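Local coordinates for ABC transporter, periplasmic solute-binding protein (Rhizobium meliloti, PDB 4WED) that probably captures a solute such as a peptide or nickel complex in the periplasm and hands it to an ABC importer for uptake, at residues Asp62-Glu66 with Pro186-Trp192; Ser354-Ser358 with Lys390-Asp395. All coordinates share one frame; numbering follows the deposited sequence.

Interaction 1: Asp62-Glu66 with Pro186-Trp192; sequences DLMFE and PVGTGPW. With NA (sodium ion), chain B.
The loop before strand 192-197, an outer strand of a four-stranded mixed sheet, is pinned here by residues 62-66, which leave helix 58-61 close to a bound sodium ion. Backbone bonds set the spacing: Gly190 N donates to Met64 O at 2.7 Å, standing well above the carbonyl plane, and Trp192 N reaches Leu63 O in a longer, bent bond of 3.3 Å. Gly188 CA adds a C-H...O contact to Met64 O; a side chain on either Gly188 or Gly190 would clash with residues 64-65. Leu63, with CG anti to its carbonyl carbon (chi1 -72°), sends CD2 against Trp192 CD1 at 3.3 Å, while its own O lies in the plane of the indole at the ring's edge. Phe65 rests CZ 4.0 Å from Pro186 CB, and CG of Met64 (a selenomethionine) sits over the centre of the phenyl ring. At the other end Thr189 OG1 donates to the anti lone pair of Glu66 OE1 (3.0 Å). That carboxylate is further held by Trp211 on OE1 and Tyr210 on OE2, so its rotation is probably fixed. Water 1 accepts from both Glu66 N and Thr189 N, bridging the two backbones. Asp62 turns away from the loop and chelates sodium through OD1 (2.7 Å) and OD2 (2.3 Å); Asp515 and three waters complete the shell, and Arg170 and Met516 N also bond the carboxylate. The whole is a buried loop-to-loop contact leading into an edge strand of a periplasmic binding fold, with the bidentate Asp62-sodium site beside it.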
loop_
_atom_site.group_PDB
_atom_site.type_symbol
_atom_site.label_atom_id
_atom_site.label_comp_id
_atom_site.label_asym_id
_atom_site.label_seq_id
_atom_site.Cartn_x
_atom_site.Cartn_y
_atom_site.Cartn_z
ATOM N N ASP A 62 -12.564 -2.806 9.538
ATOM C CA ASP A 62 -11.532 -2.526 10.507
ATOM C C ASP A 62 -12.093 -1.962 11.796
ATOM O O ASP A 62 -11.435 -1.982 12.815
ATOM C CB ASP A 62 -10.497 -1.603 9.900
ATOM C CG ASP A 62 -9.362 -1.326 10.819
ATOM O OD1 ASP A 62 -8.806 -2.244 11.420
ATOM O OD2 ASP A 62 -9.023 -0.162 10.939
ATOM N N LEU A 63 -13.304 -1.434 11.733
ATOM C CA LEU A 63 -14.011 -0.930 12.905
ATOM C C LEU A 63 -14.365 -1.929 13.997
ATOM O O LEU A 63 -14.331 -1.603 15.156
ATOM C CB LEU A 63 -15.276 -0.220 12.468
ATOM C CG LEU A 63 -14.990 1.100 11.796
ATOM C CD1 LEU A 63 -16.255 1.606 11.149
ATOM C CD2 LEU A 63 -14.481 2.061 12.846
HETATM N N MSE A 64 -14.755 -3.127 13.615
HETATM C CA MSE A 64 -15.196 -4.160 14.555
HETATM C C MSE A 64 -14.465 -5.453 14.413
HETATM O O MSE A 64 -14.590 -6.315 15.276
HETATM C CB MSE A 64 -16.711 -4.427 14.386
HETATM C CG MSE A 64 -17.071 -5.317 13.199
HETATM SE SE MSE A 64 -17.037 -4.333 11.483
HETATM C CE MSE A 64 -18.667 -3.255 11.848
ATOM N N PHE A 65 -13.737 -5.647 13.324
ATOM C CA PHE A 65 -12.968 -6.877 13.182
ATOM C C PHE A 65 -11.512 -6.661 13.545
ATOM O O PHE A 65 -10.903 -5.633 13.231
ATOM C CB PHE A 65 -13.200 -7.533 11.806
ATOM C CG PHE A 65 -14.653 -7.978 11.593
ATOM C CD1 PHE A 65 -15.219 -8.974 12.398
ATOM C CD2 PHE A 65 -15.431 -7.432 10.598
ATOM C CE1 PHE A 65 -16.521 -9.403 12.197
ATOM C CE2 PHE A 65 -16.744 -7.843 10.400
ATOM C CZ PHE A 65 -17.293 -8.823 11.213
ATOM N N GLU A 66 -10.955 -7.629 14.249
ATOM C CA GLU A 66 -9.568 -7.536 14.658
ATOM C C GLU A 66 -8.786 -8.717 14.186
ATOM O O GLU A 66 -9.327 -9.813 14.064
ATOM C CB GLU A 66 -9.447 -7.392 16.161
ATOM C CG GLU A 66 -9.711 -5.979 16.647
ATOM C CD GLU A 66 -9.598 -5.840 18.155
ATOM O OE1 GLU A 66 -10.160 -6.742 18.817
ATOM O OE2 GLU A 66 -8.975 -4.846 18.669
ATOM N N PRO A 186 -22.341 -8.516 11.837
ATOM C CA PRO A 186 -20.909 -8.267 11.940
ATOM C C PRO A 186 -20.419 -8.218 13.386
ATOM O O PRO A 186 -20.065 -7.145 13.900
ATOM C CB PRO A 186 -20.750 -6.911 11.258
ATOM C CG PRO A 186 -22.032 -6.199 11.618
ATOM C CD PRO A 186 -23.111 -7.258 11.724
ATOM N N VAL A 187 -20.351 -9.412 13.983
ATOM C CA VAL A 187 -20.001 -9.622 15.389
ATOM C C VAL A 187 -18.516 -9.983 15.524
ATOM O O VAL A 187 -18.152 -11.147 15.679
ATOM C CB VAL A 187 -20.857 -10.768 16.001
ATOM C CG1 VAL A 187 -20.640 -10.896 17.506
ATOM C CG2 VAL A 187 -22.328 -10.551 15.707
ATOM N N GLY A 188 -17.672 -8.971 15.482
ATOM C CA GLY A 188 -16.256 -9.142 15.734
ATOM C C GLY A 188 -15.923 -8.834 17.176
ATOM O O GLY A 188 -16.798 -8.833 18.010
ATOM N N THR A 189 -14.642 -8.580 17.436
ATOM C CA THR A 189 -14.108 -8.252 18.782
ATOM C C THR A 189 -13.685 -6.791 18.921
ATOM O O THR A 189 -13.251 -6.356 19.978
ATOM C CB THR A 189 -12.845 -9.073 19.087
ATOM O OG1 THR A 189 -11.935 -8.983 17.981
ATOM C CG2 THR A 189 -13.214 -10.521 19.284
ATOM N N GLY A 190 -13.795 -6.054 17.826
ATOM C CA GLY A 190 -13.256 -4.699 17.750
ATOM C C GLY A 190 -14.018 -3.641 18.581
ATOM O O GLY A 190 -15.064 -3.917 19.183
ATOM N N PRO A 191 -13.474 -2.431 18.624
ATOM C CA PRO A 191 -13.992 -1.367 19.490
ATOM C C PRO A 191 -15.382 -0.803 19.148
ATOM O O PRO A 191 -15.978 -0.220 20.018
ATOM C CB PRO A 191 -12.907 -0.287 19.404
ATOM C CG PRO A 191 -12.078 -0.620 18.191
ATOM C CD PRO A 191 -12.276 -2.043 17.862
ATOM N N TRP A 192 -15.911 -1.041 17.940
ATOM C CA TRP A 192 -17.155 -0.468 17.431
ATOM C C TRP A 192 -18.218 -1.514 17.116
ATOM O O TRP A 192 -17.915 -2.530 16.519
ATOM C CB TRP A 192 -16.870 0.313 16.142
ATOM C CG TRP A 192 -15.993 1.480 16.379
ATOM C CD1 TRP A 192 -14.661 1.571 16.119
ATOM C CD2 TRP A 192 -16.368 2.706 17.018
ATOM N NE1 TRP A 192 -14.184 2.796 16.521
ATOM C CE2 TRP A 192 -15.221 3.515 17.062
ATOM C CE3 TRP A 192 -17.596 3.214 17.525
ATOM C CZ2 TRP A 192 -15.238 4.798 17.608
ATOM C CZ3 TRP A 192 -17.626 4.474 18.071
ATOM C CH2 TRP A 192 -16.446 5.259 18.112
HETATM NA NA NA B . -7.001 -0.361 12.108
HETATM O O HOH W 1 -12.644 -9.446 15.380
HETATM O O HOH W 2 -6.037 -2.738 12.001
HETATM O O HOH W 3 -7.342 2.053 12.231
HETATM O O HOH W 4 -8.365 -0.973 13.552
#

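Interaction 2: Ser354-Ser358 with Lys390-Asp395; sequences SPIRS and KEVGID
Arg357 and Gly393 anchor the tight side of this contact. Arg357 N donates to Gly393 O at 2.9 Å, nearly straight (166°) and on a lone pair in the carbonyl plane. Its side chain, extended from CG to NE (chi2 170°), carries NE to Val392 O, also at 2.9 Å, with that oxygen at the edge of the guanidinium; NH1 forms a salt bridge with Glu347. Replacing Arg357 by alanine is likely to leave Val392 O without its side-chain donor and Glu347 without its mate. Gly393, where the chain leaves helix 378-392, forms a Schellman motif; its positive phi and the nearness of Arg357 CG exclude a side chain, and its CA makes a C-H...O contact with Pro355 O (3.3 Å). Ile356 packs closely too, its CA meeting Gly393 O and its CD1 3.7 Å from CB of the outer Asp395. The solvent side is looser: exposed Lys390 lays CE 4.1 Å from CB of Pro355, a proline preceded by a cis peptide bond, with CD loosely facing Ile356 CD1. Arg357 also packs on Ser343 and Leu346 of helix 339-348, as Val392 does on Ala339 and Ala342, while backbone bonds from Arg357 and Asp395 to Leu364 tie both segments to strand 362-370.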
loop_
_atom_site.group_PDB
_atom_site.type_symbol
_atom_site.label_atom_id
_atom_site.label_comp_id
_atom_site.label_asym_id
_atom_site.label_seq_id
_atom_site.Cartn_x
_atom_site.Cartn_y
_atom_site.Cartn_z
ATOM N N SER A 354 23.737 19.203 -29.906
ATOM C CA SER A 354 22.813 20.198 -29.355
ATOM C C SER A 354 21.912 20.703 -30.467
ATOM O O SER A 354 22.428 21.073 -31.525
ATOM C CB SER A 354 23.567 21.391 -28.773
ATOM O OG SER A 354 22.802 21.974 -27.736
ATOM N N PRO A 355 20.593 20.777 -30.232
ATOM C CA PRO A 355 19.960 20.588 -28.911
ATOM C C PRO A 355 19.747 19.138 -28.481
ATOM O O PRO A 355 19.574 18.890 -27.296
ATOM C CB PRO A 355 18.596 21.235 -29.089
ATOM C CG PRO A 355 18.344 21.154 -30.544
ATOM C CD PRO A 355 19.674 21.427 -31.172
ATOM N N ILE A 356 19.791 18.220 -29.451
ATOM C CA ILE A 356 19.622 16.777 -29.251
ATOM C C ILE A 356 20.936 16.000 -29.528
ATOM O O ILE A 356 21.697 16.313 -30.489
ATOM C CB ILE A 356 18.481 16.206 -30.167
ATOM C CG1 ILE A 356 17.128 16.861 -29.853
ATOM C CG2 ILE A 356 18.369 14.678 -30.021
ATOM C CD1 ILE A 356 16.633 16.615 -28.437
ATOM N N ARG A 357 21.179 14.972 -28.712
ATOM C CA ARG A 357 22.430 14.220 -28.824
ATOM C C ARG A 357 22.246 13.068 -29.783
ATOM O O ARG A 357 21.148 12.560 -29.933
ATOM C CB ARG A 357 22.918 13.735 -27.460
ATOM C CG ARG A 357 23.371 14.875 -26.565
ATOM C CD ARG A 357 23.610 14.411 -25.136
ATOM N NE ARG A 357 23.891 15.573 -24.296
ATOM C CZ ARG A 357 25.099 16.103 -24.120
ATOM N NH1 ARG A 357 26.168 15.539 -24.672
ATOM N NH2 ARG A 357 25.232 17.189 -23.364
ATOM N N SER A 358 23.307 12.702 -30.482
ATOM C CA SER A 358 23.253 11.560 -31.372
ATOM C C SER A 358 24.485 10.733 -31.191
ATOM O O SER A 358 25.393 11.092 -30.467
ATOM C CB SER A 358 23.067 11.990 -32.832
ATOM O OG SER A 358 24.127 12.798 -33.261
ATOM N N LYS A 390 14.837 17.262 -22.811
ATOM C CA LYS A 390 15.255 18.115 -23.863
ATOM C C LYS A 390 16.480 18.877 -23.379
ATOM O O LYS A 390 17.465 18.944 -24.097
ATOM C CB LYS A 390 14.103 19.030 -24.277
ATOM C CG LYS A 390 14.501 20.229 -25.133
ATOM C CD LYS A 390 14.454 19.927 -26.616
ATOM C CE LYS A 390 14.832 21.172 -27.389
ATOM N NZ LYS A 390 13.978 21.359 -28.579
ATOM N N GLU A 391 16.441 19.405 -22.153
ATOM C CA GLU A 391 17.545 20.228 -21.625
ATOM C C GLU A 391 18.868 19.471 -21.541
ATOM O O GLU A 391 19.904 20.085 -21.666
ATOM C CB GLU A 391 17.194 20.820 -20.251
ATOM C CG GLU A 391 16.298 22.063 -20.320
ATOM C CD GLU A 391 15.605 22.407 -18.994
ATOM O OE1 GLU A 391 14.988 21.500 -18.383
ATOM O OE2 GLU A 391 15.657 23.578 -18.558
ATOM N N VAL A 392 18.840 18.150 -21.324
ATOM C CA VAL A 392 20.074 17.330 -21.318
ATOM C C VAL A 392 20.408 16.700 -22.664
ATOM O O VAL A 392 21.427 16.017 -22.784
ATOM C CB VAL A 392 20.034 16.208 -20.271
ATOM C CG1 VAL A 392 19.795 16.801 -18.905
ATOM C CG2 VAL A 392 18.970 15.145 -20.570
ATOM N N GLY A 393 19.546 16.916 -23.656
ATOM C CA GLY A 393 19.766 16.466 -25.029
ATOM C C GLY A 393 19.033 15.192 -25.436
ATOM O O GLY A 393 19.373 14.585 -26.440
ATOM N N ILE A 394 18.049 14.760 -24.649
ATOM C CA ILE A 394 17.267 13.593 -24.995
ATOM C C ILE A 394 15.941 14.032 -25.578
ATOM O O ILE A 394 15.305 14.933 -25.044
ATOM C CB ILE A 394 17.007 12.735 -23.739
ATOM C CG1 ILE A 394 18.290 11.946 -23.408
ATOM C CG2 ILE A 394 15.798 11.818 -23.959
ATOM C CD1 ILE A 394 18.497 11.647 -21.955
ATOM N N ASP A 395 15.539 13.389 -26.671
ATOM C CA ASP A 395 14.292 13.686 -27.405
ATOM C C ASP A 395 13.193 12.710 -26.951
ATOM O O ASP A 395 13.117 11.562 -27.403
ATOM C CB ASP A 395 14.529 13.595 -28.931
ATOM C CG ASP A 395 13.232 13.786 -29.767
ATOM O OD1 ASP A 395 12.385 14.635 -29.426
ATOM O OD2 ASP A 395 13.072 13.072 -30.779
#

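How the interactions relate
Interactions 1 and 2 lie on opposite sides of the chain's centre, 58 Å apart between centres and about 44 Å between nearest atoms, so neither touches the other. They follow in series along the sequence, residues 62-66 and 186-192 closing before 354-358 opens. Interaction 1 is buried, its centre about 22 Å from the chain's centre, and includes one of the two aspartates on the sodium ion; a formic acid molecule, probably from crystallisation, lies about 5 Å from the side chain of Glu66. Interaction 2 is more peripheral, its centre about 37 Å from the chain's centre, partly open to solvent and remote from the metal. Both rely on glycines where one backbone approaches another.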